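Local atomic coordinates of cytochrome C (Marichromatium purpuratum 984, PDB entry 5LO9), a protein that probably works as a thiosulfate dehydrogenase, oxidising thiosulfate to tetrathionate and passing the electrons on through its covalently bound c-type hemes. Residues Cys290-Asp293 with Asp299-Pro302; Met303-Val308 with Ser375-Pro380. One frame throughout, in Å; residues are numbered along the deposited sequence.

Contact 1. Residues Cys290-Asp293 with Asp299-Pro302; sequences CHLD and DASP. With HEC (heme c), chain E.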
ATOM      1  N   CYS A 290       5.461  18.600  10.603  1.00 36.49           N
ATOM      2  CA  CYS A 290       5.528  17.667  11.709  1.00 36.95           C
ATOM      3  C   CYS A 290       6.330  16.416  11.375  1.00 39.72           C
ATOM      4  O   CYS A 290       6.523  15.577  12.257  1.00 45.33           O
ATOM      5  CB  CYS A 290       4.125  17.262  12.145  1.00 31.33           C
ATOM      6  SG  CYS A 290       3.049  18.639  12.612  1.00 37.22           S
ATOM      7  N   HIS A 291       6.753  16.244  10.119  1.00 37.61           N
ATOM      8  CA  HIS A 291       7.450  15.044   9.636  1.00 38.94           C
ATOM      9  C   HIS A 291       8.698  15.563   8.922  1.00 42.71           C
ATOM     10  O   HIS A 291       8.735  15.735   7.696  1.00 38.33           O
ATOM     11  CB  HIS A 291       6.581  14.177   8.707  1.00 36.93           C
ATOM     12  CG  HIS A 291       5.314  13.673   9.332  1.00 36.48           C
ATOM     13  ND1 HIS A 291       5.286  12.575  10.163  1.00 37.89           N
ATOM     14  CD2 HIS A 291       4.024  14.082   9.207  1.00 36.91           C
ATOM     15  CE1 HIS A 291       4.036  12.337  10.535  1.00 38.91           C
ATOM     16  NE2 HIS A 291       3.249  13.234   9.967  1.00 35.32           N
ATOM     17  N   LEU A 292       9.728  15.836   9.709  1.00 41.37           N
ATOM     18  CA  LEU A 292      10.809  16.689   9.249  1.00 44.58           C
ATOM     19  C   LEU A 292      11.636  16.058   8.115  1.00 40.89           C
ATOM     20  O   LEU A 292      11.686  14.838   7.915  1.00 38.04           O
ATOM     21  CB  LEU A 292      11.690  17.016  10.437  1.00 37.01           C
ATOM     22  CG  LEU A 292      10.952  17.664  11.590  1.00 42.39           C
ATOM     23  CD1 LEU A 292      11.934  17.915  12.690  1.00 33.69           C
ATOM     24  CD2 LEU A 292      10.302  18.951  11.143  1.00 41.15           C
ATOM     25  N   ASP A 293      12.331  16.930   7.398  1.00 42.57           N
ATOM     26  CA  ASP A 293      13.076  16.556   6.200  1.00 42.41           C
ATOM     27  C   ASP A 293      12.132  15.922   5.188  1.00 40.00           C
ATOM     28  O   ASP A 293      12.468  14.951   4.503  1.00 43.32           O
ATOM     29  CB  ASP A 293      14.264  15.633   6.505  1.00 41.98           C
ATOM     30  CG  ASP A 293      15.281  15.622   5.369  1.00 43.32           C
ATOM     31  OD1 ASP A 293      15.129  16.491   4.467  1.00 45.78           O
ATOM     32  OD2 ASP A 293      16.231  14.800   5.380  1.00 37.60           O
ATOM     33  N   ASP A 299      13.034   9.580  13.944  1.00 41.70           N
ATOM     34  CA  ASP A 299      12.556  10.158  15.198  1.00 39.98           C
ATOM     35  C   ASP A 299      11.697  11.408  14.985  1.00 38.80           C
ATOM     36  O   ASP A 299      11.341  12.075  15.961  1.00 32.76           O
ATOM     37  CB  ASP A 299      13.706  10.473  16.148  1.00 32.68           C
ATOM     38  CG  ASP A 299      14.423   9.225  16.666  1.00 44.56           C
ATOM     39  OD1 ASP A 299      13.795   8.140  16.840  1.00 47.68           O
ATOM     40  OD2 ASP A 299      15.643   9.347  16.930  1.00 47.95           O
ATOM     41  N   ALA A 300      11.306  11.707  13.743  1.00 37.92           N
ATOM     42  CA  ALA A 300      10.305  12.716  13.435  1.00 36.44           C
ATOM     43  C   ALA A 300       9.216  12.109  12.549  1.00 35.73           C
ATOM     44  O   ALA A 300       8.853  12.664  11.510  1.00 39.62           O
ATOM     45  CB  ALA A 300      10.940  13.938  12.769  1.00 37.14           C
ATOM     46  N   SER A 301       8.678  10.941  12.960  1.00 34.33           N
ATOM     47  CA  SER A 301       7.721  10.128  12.193  1.00 40.03           C
ATOM     48  C   SER A 301       8.067  10.093  10.716  1.00 42.23           C
ATOM     49  O   SER A 301       7.340  10.628   9.859  1.00 37.48           O
ATOM     50  CB  SER A 301       6.290  10.616  12.333  1.00 35.00           C
ATOM     51  OG  SER A 301       5.772  10.131  13.533  1.00 51.85           O
ATOM     52  N   PRO A 302       9.173   9.469  10.379  1.00 36.30           N
ATOM     53  CA  PRO A 302       9.504   9.318   8.972  1.00 41.13           C
ATOM     54  C   PRO A 302       8.462   8.435   8.285  1.00 37.69           C
ATOM     55  O   PRO A 302       7.854   7.540   8.886  1.00 29.44           O
ATOM     56  CB  PRO A 302      10.902   8.689   9.007  1.00 43.03           C
ATOM     57  CG  PRO A 302      10.924   7.918  10.327  1.00 36.99           C
ATOM     58  CD  PRO A 302      10.110   8.769  11.269  1.00 38.36           C
TER
HETATM   59 FE   HEC E1003       1.078  13.039  10.253  1.00 47.04          FE
HETATM   60  CHA HEC E1003       1.468  10.025  12.017  1.00 38.93           C
HETATM   61  CHB HEC E1003       1.085  11.299   7.216  1.00 32.99           C
HETATM   62  CHC HEC E1003       0.418  16.037   8.509  1.00 34.12           C
HETATM   63  CHD HEC E1003       1.481  14.790  13.184  1.00 34.97           C
HETATM   64  NA  HEC E1003       1.256  11.031   9.733  1.00 36.84           N
HETATM   65  C1A HEC E1003       1.386  10.006  10.567  1.00 39.05           C
HETATM   66  C2A HEC E1003       1.468   8.698   9.882  1.00 37.41           C
HETATM   67  C3A HEC E1003       1.366   9.059   8.479  1.00 31.77           C
HETATM   68  C4A HEC E1003       1.234  10.537   8.483  1.00 34.84           C
HETATM   69  CMA HEC E1003       1.417   8.132   7.319  1.00 35.49           C
HETATM   70  CAA HEC E1003       1.663   7.341  10.510  1.00 39.57           C
HETATM   71  CBA HEC E1003       3.095   7.235  11.024  1.00 33.86           C
HETATM   72  CGA HEC E1003       3.404   5.837  11.533  1.00 37.48           C
HETATM   73  O1A HEC E1003       4.612   5.533  11.650  1.00 28.28           O
HETATM   74  O2A HEC E1003       2.462   5.045  11.841  1.00 37.06           O
HETATM   75  NB  HEC E1003       0.800  13.589   8.259  1.00 37.14           N
HETATM   76  C1B HEC E1003       0.844  12.746   7.204  1.00 37.08           C
HETATM   77  C2B HEC E1003       0.592  13.416   5.925  1.00 30.60           C
HETATM   78  C3B HEC E1003       0.388  14.806   6.309  1.00 34.52           C
HETATM   79  C4B HEC E1003       0.528  14.793   7.777  1.00 31.80           C
HETATM   80  CMB HEC E1003       0.590  12.821   4.562  1.00 38.33           C
HETATM   81  CAB HEC E1003       0.079  15.952   5.402  1.00 36.16           C
HETATM   82  CBB HEC E1003      -1.286  15.685   4.770  1.00 34.73           C
HETATM   83  NC  HEC E1003       0.953  15.061  10.759  1.00 43.70           N
HETATM   84  C1C HEC E1003       0.709  16.099   9.944  1.00 36.97           C
HETATM   85  C2C HEC E1003       0.784  17.409  10.630  1.00 31.13           C
HETATM   86  C3C HEC E1003       1.089  17.031  12.020  1.00 35.17           C
HETATM   87  C4C HEC E1003       1.185  15.554  11.969  1.00 32.01           C
HETATM   88  CMC HEC E1003       0.568  18.766  10.009  1.00 36.56           C
HETATM   89  CAC HEC E1003       1.339  17.895  13.242  1.00 36.03           C
HETATM   90  CBC HEC E1003       0.253  18.905  13.438  1.00 43.66           C
HETATM   91  ND  HEC E1003       1.397  12.484  12.238  1.00 43.60           N
HETATM   92  C1D HEC E1003       1.522  13.330  13.248  1.00 36.72           C
HETATM   93  C2D HEC E1003       1.756  12.653  14.536  1.00 40.61           C
HETATM   94  C3D HEC E1003       1.751  11.212  14.226  1.00 40.88           C
HETATM   95  C4D HEC E1003       1.510  11.257  12.757  1.00 42.11           C
HETATM   96  CMD HEC E1003       1.921  13.353  15.841  1.00 46.59           C
HETATM   97  CAD HEC E1003       1.949  10.011  15.132  1.00 45.00           C
HETATM   98  CBD HEC E1003       0.967   9.903  16.319  1.00 69.31           C
HETATM   99  CGD HEC E1003      -0.536   9.737  16.015  1.00 84.74           C
HETATM  100  O1D HEC E1003      -1.168  10.519  15.242  1.00 78.31           O
HETATM  101  O2D HEC E1003      -1.147   8.805  16.604  1.00 93.03           O
HETATM  102  O   HOH W   1       9.846  12.648   8.966  1.00 34.02           O

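Contact 2. Residues Met303-Val308 with Ser375-Pro380; sequences MWAAWV and SGRGYP. With HEC (heme c), chain E; EDO (1,2-ethanediol), chain R.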
ATOM      1  N   MET A 303       8.243   8.723   7.009  1.00 36.34           N
ATOM      2  CA  MET A 303       7.234   8.009   6.251  1.00 36.51           C
ATOM      3  C   MET A 303       7.708   6.623   5.870  1.00 38.98           C
ATOM      4  O   MET A 303       6.892   5.699   5.730  1.00 38.46           O
ATOM      5  CB  MET A 303       6.879   8.818   5.013  1.00 30.32           C
ATOM      6  CG  MET A 303       6.163  10.123   5.343  1.00 35.65           C
ATOM      7  SD  MET A 303       4.477   9.900   6.002  1.00 42.01           S
ATOM      8  CE  MET A 303       4.749  10.035   7.768  1.00 39.10           C
ATOM      9  N   TRP A 304       9.016   6.445   5.725  1.00 36.09           N
ATOM     10  CA  TRP A 304       9.504   5.116   5.378  1.00 38.53           C
ATOM     11  C   TRP A 304       9.213   4.114   6.487  1.00 37.00           C
ATOM     12  O   TRP A 304       8.979   2.942   6.212  1.00 40.57           O
ATOM     13  CB  TRP A 304      10.989   5.131   5.068  1.00 35.93           C
ATOM     14  CG  TRP A 304      11.845   5.965   5.945  1.00 36.91           C
ATOM     15  CD1 TRP A 304      12.275   7.240   5.700  1.00 36.75           C
ATOM     16  CD2 TRP A 304      12.435   5.576   7.176  1.00 36.87           C
ATOM     17  NE1 TRP A 304      13.082   7.662   6.707  1.00 37.00           N
ATOM     18  CE2 TRP A 304      13.205   6.649   7.624  1.00 37.19           C
ATOM     19  CE3 TRP A 304      12.392   4.415   7.944  1.00 43.64           C
ATOM     20  CZ2 TRP A 304      13.918   6.600   8.807  1.00 34.38           C
ATOM     21  CZ3 TRP A 304      13.090   4.378   9.128  1.00 36.53           C
ATOM     22  CH2 TRP A 304      13.841   5.458   9.544  1.00 34.04           C
ATOM     23  N   ALA A 305       9.190   4.537   7.738  1.00 36.67           N
ATOM     24  CA  ALA A 305       8.879   3.564   8.772  1.00 34.19           C
ATOM     25  C   ALA A 305       7.398   3.258   8.819  1.00 39.83           C
ATOM     26  O   ALA A 305       6.999   2.257   9.420  1.00 44.41           O
ATOM     27  CB  ALA A 305       9.319   4.074  10.148  1.00 44.27           C
ATOM     28  N   ALA A 306       6.581   4.097   8.194  1.00 39.50           N
ATOM     29  CA  ALA A 306       5.142   3.932   8.248  1.00 40.42           C
ATOM     30  C   ALA A 306       4.637   3.062   7.107  1.00 39.13           C
ATOM     31  O   ALA A 306       3.721   2.264   7.306  1.00 37.93           O
ATOM     32  CB  ALA A 306       4.461   5.298   8.207  1.00 38.72           C
ATOM     33  N   TRP A 307       5.230   3.190   5.919  1.00 34.88           N
ATOM     34  CA  TRP A 307       4.738   2.439   4.769  1.00 41.65           C
ATOM     35  C   TRP A 307       4.633   0.943   5.050  1.00 37.50           C
ATOM     36  O   TRP A 307       3.637   0.303   4.687  1.00 39.11           O
ATOM     37  CB  TRP A 307       5.648   2.666   3.565  1.00 41.87           C
ATOM     38  CG  TRP A 307       5.148   1.945   2.347  1.00 49.05           C
ATOM     39  CD1 TRP A 307       5.622   0.768   1.799  1.00 42.52           C
ATOM     40  CD2 TRP A 307       4.044   2.338   1.548  1.00 45.25           C
ATOM     41  NE1 TRP A 307       4.869   0.428   0.715  1.00 46.11           N
ATOM     42  CE2 TRP A 307       3.898   1.381   0.536  1.00 38.71           C
ATOM     43  CE3 TRP A 307       3.159   3.411   1.592  1.00 45.20           C
ATOM     44  CZ2 TRP A 307       2.917   1.483  -0.432  1.00 33.13           C
ATOM     45  CZ3 TRP A 307       2.176   3.497   0.628  1.00 43.62           C
ATOM     46  CH2 TRP A 307       2.060   2.541  -0.357  1.00 44.11           C
ATOM     47  N   VAL A 308       5.652   0.366   5.697  1.00 36.32           N
ATOM     48  CA  VAL A 308       5.715  -1.081   5.904  1.00 35.24           C
ATOM     49  C   VAL A 308       4.927  -1.521   7.113  1.00 37.54           C
ATOM     50  O   VAL A 308       4.919  -2.715   7.430  1.00 41.33           O
ATOM     51  CB  VAL A 308       7.154  -1.592   6.101  1.00 38.74           C
ATOM     52  CG1 VAL A 308       8.010  -1.355   4.853  1.00 36.27           C
ATOM     53  CG2 VAL A 308       7.814  -0.903   7.345  1.00 36.00           C
ATOM     54  N   SER A 375      13.653   0.996  13.472  1.00 46.51           N
ATOM     55  CA  SER A 375      14.328   2.004  14.268  1.00 42.50           C
ATOM     56  C   SER A 375      14.190   3.371  13.607  1.00 46.24           C
ATOM     57  O   SER A 375      14.505   3.545  12.425  1.00 53.58           O
ATOM     58  CB  SER A 375      15.795   1.638  14.452  1.00 44.61           C
ATOM     59  OG  SER A 375      16.548   2.781  14.829  1.00 50.06           O
ATOM     60  N   GLY A 376      13.709   4.340  14.379  1.00 50.12           N
ATOM     61  CA  GLY A 376      13.451   5.677  13.895  1.00 46.89           C
ATOM     62  C   GLY A 376      11.983   5.996  13.776  1.00 41.81           C
ATOM     63  O   GLY A 376      11.635   7.144  13.490  1.00 42.92           O
ATOM     64  N   ARG A 377      11.109   5.025  13.980  1.00 44.21           N
ATOM     65  CA  ARG A 377       9.705   5.260  13.732  1.00 46.23           C
ATOM     66  C   ARG A 377       9.127   6.191  14.778  1.00 44.16           C
ATOM     67  O   ARG A 377       9.470   6.099  15.958  1.00 46.19           O
ATOM     68  CB  ARG A 377       8.944   3.958  13.738  1.00 38.99           C
ATOM     69  CG  ARG A 377       7.557   4.150  13.165  1.00 38.76           C
ATOM     70  CD  ARG A 377       6.708   2.931  13.342  1.00 36.07           C
ATOM     71  NE  ARG A 377       5.324   3.179  12.995  1.00 36.79           N
ATOM     72  CZ  ARG A 377       4.384   2.266  13.114  1.00 32.00           C
ATOM     73  NH1 ARG A 377       4.720   1.065  13.548  1.00 29.08           N
ATOM     74  NH2 ARG A 377       3.128   2.555  12.805  1.00 31.43           N
ATOM     75  N   GLY A 378       8.225   7.069  14.336  1.00 43.20           N
ATOM     76  CA  GLY A 378       7.491   7.944  15.236  1.00 42.08           C
ATOM     77  C   GLY A 378       8.389   8.901  15.998  1.00 43.06           C
ATOM     78  O   GLY A 378       9.426   9.365  15.521  1.00 42.10           O
ATOM     79  N   TYR A 379       7.976   9.206  17.183  1.00 45.62           N
ATOM     80  CA  TYR A 379       8.732  10.035  18.100  1.00 36.73           C
ATOM     81  C   TYR A 379       9.230   9.216  19.273  1.00 40.95           C
ATOM     82  O   TYR A 379       8.540   8.295  19.720  1.00 53.08           O
ATOM     83  CB  TYR A 379       7.861  11.162  18.636  1.00 34.92           C
ATOM     84  CG  TYR A 379       7.187  12.022  17.556  1.00 37.23           C
ATOM     85  CD1 TYR A 379       7.831  12.350  16.370  1.00 37.73           C
ATOM     86  CD2 TYR A 379       5.911  12.509  17.742  1.00 33.44           C
ATOM     87  CE1 TYR A 379       7.201  13.147  15.407  1.00 39.76           C
ATOM     88  CE2 TYR A 379       5.276  13.287  16.785  1.00 39.37           C
ATOM     89  CZ  TYR A 379       5.922  13.606  15.632  1.00 41.99           C
ATOM     90  OH  TYR A 379       5.262  14.382  14.718  1.00 40.57           O
ATOM     91  N   PRO A 380      10.414   9.500  19.808  1.00 46.49           N
ATOM     92  CA  PRO A 380      10.877   8.731  20.983  1.00 43.10           C
ATOM     93  C   PRO A 380      10.009   9.024  22.196  1.00 42.08           C
ATOM     94  O   PRO A 380       9.894  10.175  22.630  1.00 47.39           O
ATOM     95  CB  PRO A 380      12.314   9.213  21.182  1.00 35.17           C
ATOM     96  CG  PRO A 380      12.706   9.777  19.846  1.00 37.76           C
ATOM     97  CD  PRO A 380      11.473  10.372  19.267  1.00 43.11           C
TER
HETATM   98 FE   HEC E1003       1.078  13.039  10.253  1.00 47.04          FE
HETATM   99  CHA HEC E1003       1.468  10.025  12.017  1.00 38.93           C
HETATM  100  CHB HEC E1003       1.085  11.299   7.216  1.00 32.99           C
HETATM  101  CHC HEC E1003       0.418  16.037   8.509  1.00 34.12           C
HETATM  102  CHD HEC E1003       1.481  14.790  13.184  1.00 34.97           C
HETATM  103  NA  HEC E1003       1.256  11.031   9.733  1.00 36.84           N
HETATM  104  C1A HEC E1003       1.386  10.006  10.567  1.00 39.05           C
HETATM  105  C2A HEC E1003       1.468   8.698   9.882  1.00 37.41           C
HETATM  106  C3A HEC E1003       1.366   9.059   8.479  1.00 31.77           C
HETATM  107  C4A HEC E1003       1.234  10.537   8.483  1.00 34.84           C
HETATM  108  CMA HEC E1003       1.417   8.132   7.319  1.00 35.49           C
HETATM  109  CAA HEC E1003       1.663   7.341  10.510  1.00 39.57           C
HETATM  110  CBA HEC E1003       3.095   7.235  11.024  1.00 33.86           C
HETATM  111  CGA HEC E1003       3.404   5.837  11.533  1.00 37.48           C
HETATM  112  O1A HEC E1003       4.612   5.533  11.650  1.00 28.28           O
HETATM  113  O2A HEC E1003       2.462   5.045  11.841  1.00 37.06           O
HETATM  114  NB  HEC E1003       0.800  13.589   8.259  1.00 37.14           N
HETATM  115  C1B HEC E1003       0.844  12.746   7.204  1.00 37.08           C
HETATM  116  C2B HEC E1003       0.592  13.416   5.925  1.00 30.60           C
HETATM  117  C3B HEC E1003       0.388  14.806   6.309  1.00 34.52           C
HETATM  118  C4B HEC E1003       0.528  14.793   7.777  1.00 31.80           C
HETATM  119  CMB HEC E1003       0.590  12.821   4.562  1.00 38.33           C
HETATM  120  CAB HEC E1003       0.079  15.952   5.402  1.00 36.16           C
HETATM  121  CBB HEC E1003      -1.286  15.685   4.770  1.00 34.73           C
HETATM  122  NC  HEC E1003       0.953  15.061  10.759  1.00 43.70           N
HETATM  123  C1C HEC E1003       0.709  16.099   9.944  1.00 36.97           C
HETATM  124  C2C HEC E1003       0.784  17.409  10.630  1.00 31.13           C
HETATM  125  C3C HEC E1003       1.089  17.031  12.020  1.00 35.17           C
HETATM  126  C4C HEC E1003       1.185  15.554  11.969  1.00 32.01           C
HETATM  127  CMC HEC E1003       0.568  18.766  10.009  1.00 36.56           C
HETATM  128  CAC HEC E1003       1.339  17.895  13.242  1.00 36.03           C
HETATM  129  CBC HEC E1003       0.253  18.905  13.438  1.00 43.66           C
HETATM  130  ND  HEC E1003       1.397  12.484  12.238  1.00 43.60           N
HETATM  131  C1D HEC E1003       1.522  13.330  13.248  1.00 36.72           C
HETATM  132  C2D HEC E1003       1.756  12.653  14.536  1.00 40.61           C
HETATM  133  C3D HEC E1003       1.751  11.212  14.226  1.00 40.88           C
HETATM  134  C4D HEC E1003       1.510  11.257  12.757  1.00 42.11           C
HETATM  135  CMD HEC E1003       1.921  13.353  15.841  1.00 46.59           C
HETATM  136  CAD HEC E1003       1.949  10.011  15.132  1.00 45.00           C
HETATM  137  CBD HEC E1003       0.967   9.903  16.319  1.00 69.31           C
HETATM  138  CGD HEC E1003      -0.536   9.737  16.015  1.00 84.74           C
HETATM  139  O1D HEC E1003      -1.168  10.519  15.242  1.00 78.31           O
HETATM  140  O2D HEC E1003      -1.147   8.805  16.604  1.00 93.03           O
HETATM  141  C1  EDO R1016      12.050   3.567  18.012  1.00 55.47           C
HETATM  142  O1  EDO R1016      13.268   4.041  17.395  1.00 71.24           O
HETATM  143  C2  EDO R1016      11.099   3.054  16.944  1.00 55.76           C
HETATM  144  O2  EDO R1016      10.773   1.669  17.165  1.00 63.19           O

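Contact 1. Residues Cys290-Asp293 with Asp299-Pro302
His291 closes the CxxCH heme-attachment motif begun by Cys287, and in this contact the loop Asp299-Pro302 comes back to meet its imidazole on the side away from the iron. On the heme side Cys290 SG is covalently joined to CAC, and His291 NE2 ligates the iron at 2.2 Å. The other ring nitrogen turns to the loop: His291 ND1 donates to the backbone oxygen Ser301 O at 2.8 Å, meeting a lone pair in the carbonyl plane, though the bond is bent (143° at the hydrogen) and the oxygen stands 24° out of the ring plane. Iron on one nitrogen and a carbonyl on the other fix how the imidazole is rotated. Ser301 CB lies in plane at the same ring edge. CG anti to the carbonyl carbon (chi1 -60°) sends the His291 ring toward the iron and Ser301, while His291 CA makes a CH...O contact to Ala300 O at 3.3 Å. Beyond it, Leu292 CG packs on the methyl Ala300 CB (3.9 Å), and one water bridges the two backbones, hydrogen-bonded to Leu292 O at 3.0 Å and to Ala300 O at 2.7 Å. The loop 299-302 folds back against the start of the short helix 292-295. Leu292 and Ala300 both rest on Asn449 of helix 439-449, and Asp293, salt-bridged to Arg249, reaches Trp113 and Pro114 of helix 113-116.

Contact 2. Residues Met303-Val308 with Ser375-Pro380
Arg377 lies alongside Ala305, its aliphatic stem running past the methyl of the short helix 304-307, with Arg377 CG 3.5 Å from Ala305 CB. The stem is fully extended, CG anti to the backbone N (chi1 -167°), and this reach carries the guanidinium to a heme propionate. There it docks edge-on as a two-pronged fork: Arg377 NE donates to heme O1A at 2.8 Å and Arg377 NH2 to heme O2A, also at 2.8 Å, both nearly straight (167° and 178°). Ala305 O sits over one face of the guanidinium, and Ala306 CB backs the same propionate, 3.5 Å from heme O1A. A leucine in place of Arg377 would probably leave the propionate without two of its donors and without the positive charge beside it. Trp304 is the third partner. Its ring points an edge at the other segment, CH2 meeting the backbone oxygen Ser375 O in the ring plane at 3.5 Å, while its NE1 is held by Arg296 O. Gly376 follows, where a side chain would crowd that ring; its N-H goes to an ethanediol, probably from the crystallisation liquor. No hydrogen bond joins the two segments directly: they meet through apolar and van der Waals contact, and the polar chemistry passes to the heme, whose propionate charge Arg377 would partly offset.

Overall arrangement
Coming from the N terminus, contact 1 closes first, a tight loop that carries the chain over helix 292-295 and back to the heme-ligating histidine. Contact 2 opens at the very next residue, Met303, and closes a far wider loop holding strands 312-314 and 319-321 and helices 323-332 and 351-363. The two are therefore in series, neither enclosing the other, yet their centres lie only 8 Å apart. Residues 375-380 serve both: Asp299 N lies 2.8 Å from Gly376 O, a probable hydrogen bond, and Tyr379 OH reaches Cys290 O. Together they tie the attachment motif, helix 304-307 and the late loop around one heme.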